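Local structure of beta-N-acetylhexosaminidase (Thermotoga neapolitana, 5BZA) at residues K73-F78 with G100-T105; L33-V38 with S61-G66; L176-A181 with K212-D217; F112-D117 with E145-Y150. The protein probably hydrolyses terminal non-reducing N-acetyl-D-hexosamine residues in N-acetyl-beta-D-hexosaminides, as a member of glycosyl hydrolase family 3. All blocks are in the same frame, centred on the assembly; numbering follows the deposited sequence.

All four contacts belong to the N-terminal TIM-barrel part of the chain. Contacts 1, 2 and 4 are buried and each touches the other two: H64 of contact 2 packs on V75 and M103 of contact 1, D63 of contact 2 meets F112 of contact 4, and G100 of contact 1 reaches Y150. Contact 2 joins neighbouring barrel strands and relies on a backbone bond, a water and a carboxylate. Contacts 1 and 4 each lay a loop on a helix mainly through apolar side-chain contacts. Contact 3 lies farther out, about 31 Å (centre to centre) from the middle of the chain; there two loops pair by their backbones, beside a partly or fully exposed lysine, threonine and proline.

Contact 1. Residues K73-F78 with G100-T105; sequences KYVPSF and GRIMNT
V75, Y74 and P76 close over I102, whose branched side chain points from helix 89-106 into the loop and supplies most of the apolar contact. CG2 of V75 lies 4.1 Å from CG2 of I102, the two side chains passing at a slant, while CD of P76 and CD1 of I102 meet tip to tip at 3.7 Å. With CG1 of I102 beside its own backbone N (chi1 -67°) and the chain extended beyond it, CD1 is carried out to the proline while CG2 stays back for V75 and for CB of Y74. M103 adds its terminal methyl: CE comes within 4.2 Å of V75 CG2, a reach suited to a long, flexible methionine. The carbonyl O of Y74 also packs on the I102 CD1 methyl, at 3.7 Å. Of the Y74 side chain, CB does the touching; its ring turns away, and the hydroxyl hydrogen-bonds E42. On the helix, T105 OG1 bonds R101 O and also meets R101 of the second subunit. The loop follows strand 59-62 and leads to helix 81-85; M98 and A99 of helix 89-106 also touch V75, and H64 packs on both V75 and M103.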
loop_
_atom_site.group_PDB
_atom_site.type_symbol
_atom_site.label_atom_id
_atom_site.label_comp_id
_atom_site.label_asym_id
_atom_site.label_seq_id
_atom_site.Cartn_x
_atom_site.Cartn_y
_atom_site.Cartn_z
ATOM N N LYS B 73 -1.828 -4.754 0.479
ATOM C CA LYS B 73 -0.785 -4.100 1.249
ATOM C C LYS B 73 -0.893 -2.581 1.111
ATOM O O LYS B 73 -0.334 -1.844 1.925
ATOM C CB LYS B 73 0.587 -4.555 0.815
ATOM C CG LYS B 73 1.041 -3.976 -0.497
ATOM C CD LYS B 73 2.467 -4.377 -0.695
ATOM C CE LYS B 73 3.065 -3.766 -1.920
ATOM N NZ LYS B 73 4.439 -4.304 -1.978
ATOM N N TYR B 74 -1.582 -2.145 0.053
ATOM C CA TYR B 74 -1.799 -0.728 -0.252
ATOM C C TYR B 74 -2.668 0.016 0.750
ATOM O O TYR B 74 -2.483 1.226 0.961
ATOM C CB TYR B 74 -2.417 -0.634 -1.633
ATOM C CG TYR B 74 -1.683 -1.544 -2.611
ATOM C CD1 TYR B 74 -0.376 -1.209 -3.069
ATOM C CD2 TYR B 74 -2.261 -2.745 -3.057
ATOM C CE1 TYR B 74 0.301 -2.044 -3.932
ATOM C CE2 TYR B 74 -1.592 -3.572 -3.952
ATOM C CZ TYR B 74 -0.309 -3.220 -4.374
ATOM O OH TYR B 74 0.362 -4.041 -5.239
ATOM N N VAL B 75 -3.605 -0.713 1.380
ATOM C CA VAL B 75 -4.446 -0.147 2.412
ATOM C C VAL B 75 -3.787 -0.314 3.760
ATOM O O VAL B 75 -3.414 -1.423 4.138
ATOM C CB VAL B 75 -5.848 -0.838 2.464
ATOM C CG1 VAL B 75 -6.714 -0.192 3.556
ATOM C CG2 VAL B 75 -6.531 -0.708 1.135
ATOM N N PRO B 76 -3.606 0.785 4.488
ATOM C CA PRO B 76 -3.029 0.592 5.832
ATOM C C PRO B 76 -3.918 -0.286 6.700
ATOM O O PRO B 76 -5.146 -0.218 6.628
ATOM C CB PRO B 76 -2.915 2.003 6.426
ATOM C CG PRO B 76 -3.512 2.953 5.403
ATOM C CD PRO B 76 -3.815 2.192 4.117
ATOM N N SER B 77 -3.266 -1.100 7.514
ATOM C CA SER B 77 -3.926 -2.021 8.416
ATOM C C SER B 77 -4.827 -1.362 9.492
ATOM O O SER B 77 -4.517 -0.317 10.089
ATOM C CB SER B 77 -2.860 -2.892 9.085
ATOM O OG SER B 77 -3.487 -3.835 9.917
ATOM N N PHE B 78 -5.954 -2.025 9.743
ATOM C CA PHE B 78 -6.977 -1.505 10.634
ATOM C C PHE B 78 -7.193 -2.510 11.778
ATOM O O PHE B 78 -7.077 -3.713 11.561
ATOM C CB PHE B 78 -8.244 -1.243 9.794
ATOM C CG PHE B 78 -9.346 -0.557 10.519
ATOM C CD1 PHE B 78 -9.183 0.706 11.031
ATOM C CD2 PHE B 78 -10.590 -1.160 10.623
ATOM C CE1 PHE B 78 -10.213 1.329 11.689
ATOM C CE2 PHE B 78 -11.633 -0.533 11.285
ATOM C CZ PHE B 78 -11.458 0.720 11.803
ATOM N N GLY B 100 -11.530 2.685 0.491
ATOM C CA GLY B 100 -12.175 2.676 -0.789
ATOM C C GLY B 100 -11.442 3.574 -1.790
ATOM O O GLY B 100 -11.359 3.274 -2.975
ATOM N N ARG B 101 -10.954 4.699 -1.314
ATOM C CA ARG B 101 -10.296 5.674 -2.198
ATOM C C ARG B 101 -9.049 5.003 -2.766
ATOM O O ARG B 101 -8.853 4.944 -3.996
ATOM C CB ARG B 101 -9.976 6.967 -1.437
ATOM C CG ARG B 101 -9.819 8.177 -2.351
ATOM C CD ARG B 101 -9.822 9.517 -1.575
ATOM N NE ARG B 101 -9.837 10.673 -2.477
ATOM C CZ ARG B 101 -8.801 11.491 -2.723
ATOM N NH1 ARG B 101 -7.619 11.326 -2.114
ATOM N NH2 ARG B 101 -8.957 12.507 -3.577
ATOM N N ILE B 102 -8.269 4.393 -1.869
ATOM C CA ILE B 102 -7.092 3.652 -2.283
ATOM C C ILE B 102 -7.410 2.510 -3.274
ATOM O O ILE B 102 -6.767 2.423 -4.341
ATOM C CB ILE B 102 -6.350 3.116 -1.044
ATOM C CG1 ILE B 102 -5.771 4.285 -0.241
ATOM C CG2 ILE B 102 -5.252 2.230 -1.473
ATOM C CD1 ILE B 102 -5.074 3.900 1.054
ATOM N N MET B 103 -8.432 1.683 -2.960
ATOM C CA MET B 103 -8.865 0.564 -3.798
ATOM C C MET B 103 -9.264 1.032 -5.190
ATOM O O MET B 103 -8.859 0.447 -6.221
ATOM C CB MET B 103 -10.079 -0.169 -3.161
ATOM C CG MET B 103 -9.793 -0.957 -1.910
ATOM S SD MET B 103 -11.268 -1.483 -0.926
ATOM C CE MET B 103 -10.415 -2.076 0.545
ATOM N N ASN B 104 -10.083 2.083 -5.211
ATOM C CA ASN B 104 -10.593 2.649 -6.448
ATOM C C ASN B 104 -9.407 3.135 -7.276
ATOM O O ASN B 104 -9.420 2.987 -8.500
ATOM C CB ASN B 104 -11.565 3.813 -6.202
ATOM C CG ASN B 104 -12.028 4.483 -7.521
ATOM O OD1 ASN B 104 -11.387 5.405 -8.045
ATOM N ND2 ASN B 104 -13.128 4.015 -8.049
ATOM N N THR B 105 -8.400 3.736 -6.618
ATOM C CA THR B 105 -7.223 4.224 -7.348
ATOM C C THR B 105 -6.491 3.058 -7.975
ATOM O O THR B 105 -5.961 3.172 -9.084
ATOM C CB THR B 105 -6.236 5.007 -6.441
ATOM O OG1 THR B 105 -6.916 6.088 -5.811
ATOM C CG2 THR B 105 -5.081 5.574 -7.246
#

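Contact 2. Residues L33-V38 with S61-G66; sequences LIYPGV and SSDHEG
L33 swings its CD1 methyl across to the neighbouring strand, ending 3.5 Å from the carbonyl O of S61 and 3.6 Å from CA of S62. Its CG stands anti to the backbone N (chi1 164°), which brings CD1 to the backbone of that strand, so that the apolar methyl lies against main-chain atoms of the two serines. The same leucine supports Y35: CG of L33 lies over one face of the ring, offset toward the rim. That ring then presents its edge to D63, with OD2 3.7 Å from CE1 and near the ring plane. Ring and carboxylate are turned 56° from each other, a slanted meeting of an aromatic C-H with a carboxylate oxygen and not a stack.

Beneath these side chains the strands are parallel, with L33 paired to S61. I34 N donates almost head-on to S61 O at 3.1 Å, with a C=O...N angle of 163°, and CA of L33 brings a weaker C-H to the same oxygen. Beyond this the chains diverge, and a water spans the gap, donating to I34 O and accepting from D63 N at 2.8 Å. S62 OG takes the N-H of H64 in an ST turn, bending the chain as it leaves the strand.

The chemistry thus shifts from plain sheet bonding to water and carboxylate at the mouth of the barrel. The side chain of D63 is about 7 Å from a bound cadmium ion, and that of Y35 about 7 Å from the side chains of H173 and D245, so a polar rim here is consistent with closeness to the metal-binding region.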
loop_
_atom_site.group_PDB
_atom_site.type_symbol
_atom_site.label_atom_id
_atom_site.label_comp_id
_atom_site.label_asym_id
_atom_site.label_seq_id
_atom_site.Cartn_x
_atom_site.Cartn_y
_atom_site.Cartn_z
ATOM N N LEU B 33 -12.645 -11.504 -8.697
ATOM C CA LEU B 33 -12.204 -11.404 -7.312
ATOM C C LEU B 33 -10.753 -11.804 -7.335
ATOM O O LEU B 33 -10.410 -12.883 -7.897
ATOM C CB LEU B 33 -12.993 -12.333 -6.379
ATOM C CG LEU B 33 -12.420 -12.628 -4.976
ATOM C CD1 LEU B 33 -12.211 -11.334 -4.185
ATOM C CD2 LEU B 33 -13.360 -13.591 -4.170
ATOM N N ILE B 34 -9.907 -10.949 -6.764
ATOM C CA ILE B 34 -8.487 -11.154 -6.840
ATOM C C ILE B 34 -8.028 -11.643 -5.479
ATOM O O ILE B 34 -8.227 -10.976 -4.458
ATOM C CB ILE B 34 -7.728 -9.857 -7.256
ATOM C CG1 ILE B 34 -8.310 -9.282 -8.552
ATOM C CG2 ILE B 34 -6.227 -10.132 -7.381
ATOM C CD1 ILE B 34 -7.609 -7.999 -8.982
ATOM N N TYR B 35 -7.437 -12.833 -5.483
ATOM C CA TYR B 35 -6.992 -13.473 -4.256
ATOM C C TYR B 35 -5.502 -13.187 -3.935
ATOM O O TYR B 35 -4.759 -12.686 -4.774
ATOM C CB TYR B 35 -7.264 -14.966 -4.378
ATOM C CG TYR B 35 -8.708 -15.401 -4.083
ATOM C CD1 TYR B 35 -9.383 -14.924 -2.976
ATOM C CD2 TYR B 35 -9.367 -16.337 -4.903
ATOM C CE1 TYR B 35 -10.699 -15.342 -2.690
ATOM C CE2 TYR B 35 -10.684 -16.762 -4.632
ATOM C CZ TYR B 35 -11.345 -16.258 -3.520
ATOM O OH TYR B 35 -12.648 -16.670 -3.224
ATOM N N PRO B 36 -5.059 -13.489 -2.700
ATOM C CA PRO B 36 -3.636 -13.302 -2.391
ATOM C C PRO B 36 -2.623 -14.004 -3.332
ATOM O O PRO B 36 -1.501 -13.510 -3.506
ATOM C CB PRO B 36 -3.534 -13.873 -0.977
ATOM C CG PRO B 36 -4.879 -13.603 -0.386
ATOM C CD PRO B 36 -5.843 -13.851 -1.501
ATOM N N GLY B 37 -3.015 -15.091 -3.977
ATOM C CA GLY B 37 -2.148 -15.771 -4.925
ATOM C C GLY B 37 -1.663 -14.797 -6.002
ATOM O O GLY B 37 -0.576 -14.964 -6.575
ATOM N N VAL B 38 -2.521 -13.833 -6.352
ATOM C CA VAL B 38 -2.169 -12.797 -7.300
ATOM C C VAL B 38 -1.635 -11.575 -6.562
ATOM O O VAL B 38 -0.595 -11.030 -6.934
ATOM C CB VAL B 38 -3.350 -12.417 -8.179
ATOM C CG1 VAL B 38 -3.014 -11.165 -9.051
ATOM C CG2 VAL B 38 -3.703 -13.584 -9.055
ATOM N N SER B 61 -13.090 -6.983 -7.453
ATOM C CA SER B 61 -13.332 -6.950 -6.035
ATOM C C SER B 61 -12.189 -7.608 -5.251
ATOM O O SER B 61 -11.385 -8.381 -5.802
ATOM C CB SER B 61 -14.676 -7.671 -5.735
ATOM O OG SER B 61 -15.115 -7.347 -4.436
ATOM N N SER B 62 -12.151 -7.336 -3.950
ATOM C CA SER B 62 -11.252 -8.020 -3.027
ATOM C C SER B 62 -11.993 -8.365 -1.739
ATOM O O SER B 62 -13.096 -7.830 -1.484
ATOM C CB SER B 62 -10.055 -7.143 -2.686
ATOM O OG SER B 62 -10.485 -6.145 -1.764
ATOM N N ASP B 63 -11.349 -9.186 -0.906
ATOM C CA ASP B 63 -11.854 -9.474 0.432
ATOM C C ASP B 63 -11.186 -8.608 1.491
ATOM O O ASP B 63 -11.019 -9.041 2.639
ATOM C CB ASP B 63 -11.640 -10.943 0.832
ATOM C CG ASP B 63 -12.538 -11.898 0.095
ATOM O OD1 ASP B 63 -13.661 -11.503 -0.254
ATOM O OD2 ASP B 63 -12.126 -13.069 -0.083
ATOM N N HIS B 64 -10.790 -7.404 1.126
ATOM C CA HIS B 64 -10.064 -6.592 2.064
ATOM C C HIS B 64 -11.002 -5.914 3.043
ATOM O O HIS B 64 -11.430 -4.788 2.830
ATOM C CB HIS B 64 -9.169 -5.549 1.352
ATOM C CG HIS B 64 -8.205 -4.883 2.285
ATOM N ND1 HIS B 64 -6.932 -5.357 2.501
ATOM C CD2 HIS B 64 -8.375 -3.852 3.147
ATOM C CE1 HIS B 64 -6.340 -4.611 3.418
ATOM N NE2 HIS B 64 -7.196 -3.696 3.833
ATOM N N GLU B 65 -11.284 -6.601 4.155
ATOM C CA GLU B 65 -12.251 -6.129 5.137
ATOM C C GLU B 65 -11.680 -5.116 6.077
ATOM O O GLU B 65 -12.414 -4.294 6.669
ATOM C CB GLU B 65 -12.797 -7.301 5.982
ATOM C CG GLU B 65 -13.635 -8.298 5.206
ATOM C CD GLU B 65 -14.123 -9.503 6.052
ATOM O OE1 GLU B 65 -13.892 -9.574 7.274
ATOM O OE2 GLU B 65 -14.779 -10.377 5.459
ATOM N N GLY B 66 -10.380 -5.244 6.298
ATOM C CA GLY B 66 -9.754 -4.544 7.402
ATOM C C GLY B 66 -9.751 -5.509 8.580
ATOM O O GLY B 66 -10.589 -6.421 8.665
HETATM O O HOH W 1 -9.307 -11.038 -1.585
#

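Contact 3. Residues L176-A181 with K212-D217; sequences LPTVNA and KYPAVD
The two loops run in the same direction and share one bridge at T178 and K212, where K212 uses both of its backbone groups: its N donates to P177 O at 3.1 Å, 24° from the carbonyl plane, and its O accepts from V179 N at 2.9 Å in an almost straight bond. CA of T178 adds a C-H contact to the same K212 oxygen, and CA of Y213 does likewise with V179 O.

V179 and Y213 lie alongside each other on the inner side, pointing the same way. CB of V179 sits 3.6 Å from CE2 of the ring, approaching obliquely, and with CG1 anti to the backbone N (chi1 161°) this branch also reaches the ring at CD2. The branching at CB suits valine here, because CB and CG1 both lie against the ring, while the tyrosine hydroxyl goes beyond the pair to the carbonyl of G164. With an alanine in place of Y213, V179 would probably face a gap and the G164 carbonyl would lose this donor.

On the outer side the K212 chain bends beyond CG (chi3 41°), and CE passes CD2 of L176 at 4.0 Å, the side chains crossing near a right angle, with T178 alongside. CG2 of T178 meets CG of P214 at 3.5 Å, and CB of A215 rests 3.5 Å from A181 O.

Such pairing joins the loops that follow adjacent parallel strands, 156-162 and 205-208, of a TIM barrel. The first loop also carries the cadmium ligands D171 and H173, with the side chain of P177 about 4 Å from that of H165 and the side chain of A181 about 4 Å from a bound cadmium ion.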
loop_
_atom_site.group_PDB
_atom_site.type_symbol
_atom_site.label_atom_id
_atom_site.label_comp_id
_atom_site.label_asym_id
_atom_site.label_seq_id
_atom_site.Cartn_x
_atom_site.Cartn_y
_atom_site.Cartn_z
ATOM N N LEU B 176 -22.085 -27.373 6.550
ATOM C CA LEU B 176 -23.217 -26.468 6.473
ATOM C C LEU B 176 -23.588 -26.064 7.901
ATOM O O LEU B 176 -24.097 -26.879 8.658
ATOM C CB LEU B 176 -24.392 -27.146 5.746
ATOM C CG LEU B 176 -25.710 -26.372 5.592
ATOM C CD1 LEU B 176 -25.406 -25.065 4.868
ATOM C CD2 LEU B 176 -26.791 -27.212 4.846
ATOM N N PRO B 177 -23.324 -24.799 8.277
ATOM C CA PRO B 177 -23.678 -24.443 9.654
ATOM C C PRO B 177 -25.182 -24.283 9.792
ATOM O O PRO B 177 -25.896 -24.227 8.789
ATOM C CB PRO B 177 -22.942 -23.110 9.883
ATOM C CG PRO B 177 -21.938 -23.005 8.735
ATOM C CD PRO B 177 -22.601 -23.702 7.598
ATOM N N THR B 178 -25.640 -24.214 11.033
ATOM C CA THR B 178 -27.042 -24.042 11.348
ATOM C C THR B 178 -27.257 -22.891 12.327
ATOM O O THR B 178 -26.530 -22.770 13.320
ATOM C CB THR B 178 -27.609 -25.361 11.919
ATOM O OG1 THR B 178 -27.759 -26.292 10.839
ATOM C CG2 THR B 178 -28.956 -25.143 12.595
ATOM N N VAL B 179 -28.215 -22.017 12.030
ATOM C CA VAL B 179 -28.630 -20.972 12.987
ATOM C C VAL B 179 -30.072 -21.278 13.414
ATOM O O VAL B 179 -30.944 -21.439 12.564
ATOM C CB VAL B 179 -28.519 -19.558 12.380
ATOM C CG1 VAL B 179 -29.347 -18.549 13.127
ATOM C CG2 VAL B 179 -27.037 -19.128 12.316
ATOM N N ASN B 180 -30.326 -21.375 14.716
ATOM C CA ASN B 180 -31.641 -21.894 15.168
ATOM C C ASN B 180 -32.651 -20.802 15.380
ATOM O O ASN B 180 -33.783 -21.081 15.781
ATOM C CB ASN B 180 -31.511 -22.638 16.487
ATOM C CG ASN B 180 -30.739 -23.891 16.352
ATOM O OD1 ASN B 180 -30.922 -24.668 15.398
ATOM N ND2 ASN B 180 -29.807 -24.082 17.279
ATOM N N ALA B 181 -32.229 -19.559 15.174
ATOM C CA ALA B 181 -33.099 -18.423 15.430
ATOM C C ALA B 181 -34.400 -18.509 14.639
ATOM O O ALA B 181 -34.414 -18.892 13.465
ATOM C CB ALA B 181 -32.350 -17.086 15.087
ATOM N N LYS B 212 -27.882 -22.813 6.947
ATOM C CA LYS B 212 -29.268 -23.256 7.140
ATOM C C LYS B 212 -29.930 -22.635 8.376
ATOM O O LYS B 212 -29.349 -22.626 9.478
ATOM C CB LYS B 212 -29.320 -24.781 7.234
ATOM C CG LYS B 212 -30.696 -25.386 7.080
ATOM C CD LYS B 212 -30.580 -26.886 6.830
ATOM C CE LYS B 212 -29.507 -27.563 7.704
ATOM N NZ LYS B 212 -29.514 -29.060 7.425
ATOM N N TYR B 213 -31.155 -22.128 8.166
ATOM C CA TYR B 213 -31.990 -21.574 9.223
ATOM C C TYR B 213 -33.272 -22.464 9.462
ATOM O O TYR B 213 -34.373 -22.139 9.026
ATOM C CB TYR B 213 -32.362 -20.140 8.847
ATOM C CG TYR B 213 -31.127 -19.301 8.610
ATOM C CD1 TYR B 213 -30.458 -19.337 7.385
ATOM C CD2 TYR B 213 -30.605 -18.506 9.623
ATOM C CE1 TYR B 213 -29.297 -18.581 7.176
ATOM C CE2 TYR B 213 -29.462 -17.737 9.415
ATOM C CZ TYR B 213 -28.813 -17.787 8.199
ATOM O OH TYR B 213 -27.677 -17.032 8.000
ATOM N N PRO B 214 -33.103 -23.585 10.177
ATOM C CA PRO B 214 -34.169 -24.609 10.283
ATOM C C PRO B 214 -35.538 -24.084 10.735
ATOM O O PRO B 214 -36.503 -24.579 10.193
ATOM C CB PRO B 214 -33.612 -25.597 11.307
ATOM C CG PRO B 214 -32.162 -25.459 11.200
ATOM C CD PRO B 214 -31.865 -24.006 10.849
ATOM N N ALA B 215 -35.606 -23.108 11.655
ATOM C CA ALA B 215 -36.856 -22.506 12.083
ATOM C C ALA B 215 -37.543 -21.776 10.943
ATOM O O ALA B 215 -38.687 -21.330 11.104
ATOM C CB ALA B 215 -36.627 -21.538 13.242
ATOM N N VAL B 216 -36.881 -21.674 9.783
ATOM C CA VAL B 216 -37.395 -20.870 8.681
ATOM C C VAL B 216 -37.548 -21.628 7.359
ATOM O O VAL B 216 -38.523 -21.384 6.620
ATOM C CB VAL B 216 -36.452 -19.607 8.398
ATOM C CG1 VAL B 216 -36.977 -18.762 7.239
ATOM C CG2 VAL B 216 -36.246 -18.732 9.654
ATOM N N ASP B 217 -36.574 -22.495 7.029
ATOM C CA ASP B 217 -36.552 -23.154 5.710
ATOM C C ASP B 217 -35.488 -24.267 5.676
ATOM O O ASP B 217 -34.582 -24.250 6.484
ATOM C CB ASP B 217 -36.261 -22.141 4.626
ATOM C CG ASP B 217 -36.546 -22.654 3.257
ATOM O OD1 ASP B 217 -37.386 -23.571 3.153
ATOM O OD2 ASP B 217 -35.882 -22.194 2.286
#

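Contact 4. Residues F112-D117 with E145-Y150; sequences FAPVLD and EACMGY
The cis-prolyl step A113-P114, just past barrel strand 110-111, packs on helix 136-153, the helix of the beta-alpha-beta crossover that returns the chain to the adjacent parallel strand 156-162. The P114 ring is the wedge. Its CG lies 3.8 Å from CB of A146, and its CD lies 3.7 Å from SG of C147, so a small methyl and a soft sulfur make room for a rigid ring. Y150 completes the seat. With its CG beside the backbone N (chi1 -77°), the ring is brought beside the loop; CE2 is 4.1 Å from P114 CD, the two side chains running antiparallel past one another, and the proline N lies near the ring plane at its edge. The hydroxyl end continues to A113, whose CB is 3.6 Å from OH; a small alanine suits so close an approach. Replacing Y150 by an alanine is likely to open a gap beside A113 and P114 and take away one wall of the proline's seat. Farther along the loop, the carboxylate of D117, a known zinc ligand of this protein, is hydrogen-bonded to H161 ND1 and the backbone N of H165. Around the contact, C96 of helix 89-106 touches A146 and Y150, while I159 of strand 156-162 and I197 of helix 192-198 border C147.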
loop_
_atom_site.group_PDB
_atom_site.type_symbol
_atom_site.label_atom_id
_atom_site.label_comp_id
_atom_site.label_asym_id
_atom_site.label_seq_id
_atom_site.Cartn_x
_atom_site.Cartn_y
_atom_site.Cartn_z
ATOM N N PHE B 112 -15.827 -6.817 -0.993
ATOM C CA PHE B 112 -16.681 -7.783 -0.322
ATOM C C PHE B 112 -16.611 -7.453 1.171
ATOM O O PHE B 112 -16.043 -8.216 1.964
ATOM C CB PHE B 112 -16.240 -9.216 -0.637
ATOM C CG PHE B 112 -16.518 -9.637 -2.059
ATOM C CD1 PHE B 112 -17.440 -8.970 -2.824
ATOM C CD2 PHE B 112 -15.878 -10.738 -2.615
ATOM C CE1 PHE B 112 -17.736 -9.376 -4.134
ATOM C CE2 PHE B 112 -16.163 -11.152 -3.935
ATOM C CZ PHE B 112 -17.096 -10.452 -4.696
ATOM N N ALA B 113 -17.207 -6.308 1.513
ATOM C CA ALA B 113 -17.300 -5.799 2.867
ATOM C C ALA B 113 -18.371 -4.698 2.842
ATOM O O ALA B 113 -18.711 -4.227 1.758
ATOM C CB ALA B 113 -15.989 -5.254 3.324
ATOM N N PRO B 114 -18.926 -4.307 4.004
ATOM C CA PRO B 114 -18.694 -4.768 5.383
ATOM C C PRO B 114 -19.428 -6.069 5.782
ATOM O O PRO B 114 -20.429 -6.461 5.188
ATOM C CB PRO B 114 -19.226 -3.599 6.232
ATOM C CG PRO B 114 -20.352 -3.090 5.437
ATOM C CD PRO B 114 -19.956 -3.248 3.970
ATOM N N VAL B 115 -18.859 -6.730 6.782
ATOM C CA VAL B 115 -19.480 -7.814 7.522
ATOM C C VAL B 115 -20.529 -7.235 8.437
ATOM O O VAL B 115 -20.206 -6.375 9.294
ATOM C CB VAL B 115 -18.444 -8.573 8.366
ATOM C CG1 VAL B 115 -19.145 -9.473 9.471
ATOM C CG2 VAL B 115 -17.534 -9.354 7.454
ATOM N N LEU B 116 -21.777 -7.700 8.262
ATOM C CA LEU B 116 -22.852 -7.229 9.116
ATOM C C LEU B 116 -23.351 -8.311 10.094
ATOM O O LEU B 116 -24.296 -8.095 10.856
ATOM C CB LEU B 116 -23.994 -6.689 8.249
ATOM C CG LEU B 116 -23.688 -5.524 7.293
ATOM C CD1 LEU B 116 -24.981 -5.061 6.626
ATOM C CD2 LEU B 116 -23.002 -4.394 8.021
ATOM N N ASP B 117 -22.662 -9.446 10.089
ATOM C CA ASP B 117 -22.937 -10.552 10.978
ATOM C C ASP B 117 -22.743 -10.080 12.412
ATOM O O ASP B 117 -21.877 -9.227 12.700
ATOM C CB ASP B 117 -22.016 -11.714 10.680
ATOM C CG ASP B 117 -22.103 -12.186 9.247
ATOM O OD1 ASP B 117 -23.222 -12.313 8.686
ATOM O OD2 ASP B 117 -21.025 -12.463 8.671
ATOM N N GLU B 145 -22.278 3.401 8.132
ATOM C CA GLU B 145 -21.112 4.237 7.963
ATOM C C GLU B 145 -20.138 3.590 7.013
ATOM O O GLU B 145 -19.564 4.272 6.151
ATOM C CB GLU B 145 -20.444 4.514 9.288
ATOM C CG GLU B 145 -21.062 5.680 10.068
ATOM C CD GLU B 145 -20.692 7.042 9.458
ATOM O OE1 GLU B 145 -19.867 7.082 8.503
ATOM O OE2 GLU B 145 -21.157 8.081 9.973
ATOM N N ALA B 146 -19.956 2.279 7.145
ATOM C CA ALA B 146 -19.011 1.592 6.293
ATOM C C ALA B 146 -19.425 1.664 4.846
ATOM O O ALA B 146 -18.604 1.957 3.954
ATOM C CB ALA B 146 -18.847 0.156 6.725
ATOM N N CYS B 147 -20.693 1.385 4.590
ATOM C CA CYS B 147 -21.170 1.416 3.207
ATOM C C CYS B 147 -21.062 2.806 2.585
ATOM O O CYS B 147 -20.705 2.927 1.406
ATOM C CB CYS B 147 -22.626 0.919 3.133
ATOM S SG CYS B 147 -22.705 -0.869 3.365
ATOM N N MET B 148 -21.414 3.826 3.368
ATOM C CA MET B 148 -21.354 5.192 2.913
ATOM C C MET B 148 -19.880 5.576 2.609
ATOM O O MET B 148 -19.599 6.132 1.564
ATOM C CB MET B 148 -21.972 6.139 3.952
ATOM C CG MET B 148 -22.134 7.578 3.469
ATOM S SD MET B 148 -23.237 7.720 2.010
ATOM C CE MET B 148 -24.890 7.381 2.717
ATOM N N GLY B 149 -18.961 5.237 3.512
ATOM C CA GLY B 149 -17.548 5.475 3.299
ATOM C C GLY B 149 -16.997 4.811 2.037
ATOM O O GLY B 149 -16.337 5.488 1.226
ATOM N N TYR B 150 -17.180 3.492 1.897
ATOM C CA TYR B 150 -16.719 2.786 0.687
ATOM C C TYR B 150 -17.255 3.467 -0.549
ATOM O O TYR B 150 -16.553 3.705 -1.544
ATOM C CB TYR B 150 -17.174 1.328 0.672
ATOM C CG TYR B 150 -16.389 0.411 1.566
ATOM C CD1 TYR B 150 -14.991 0.471 1.616
ATOM C CD2 TYR B 150 -17.057 -0.519 2.394
ATOM C CE1 TYR B 150 -14.282 -0.369 2.463
ATOM C CE2 TYR B 150 -16.365 -1.366 3.232
ATOM C CZ TYR B 150 -14.970 -1.300 3.262
ATOM O OH TYR B 150 -14.256 -2.147 4.102
#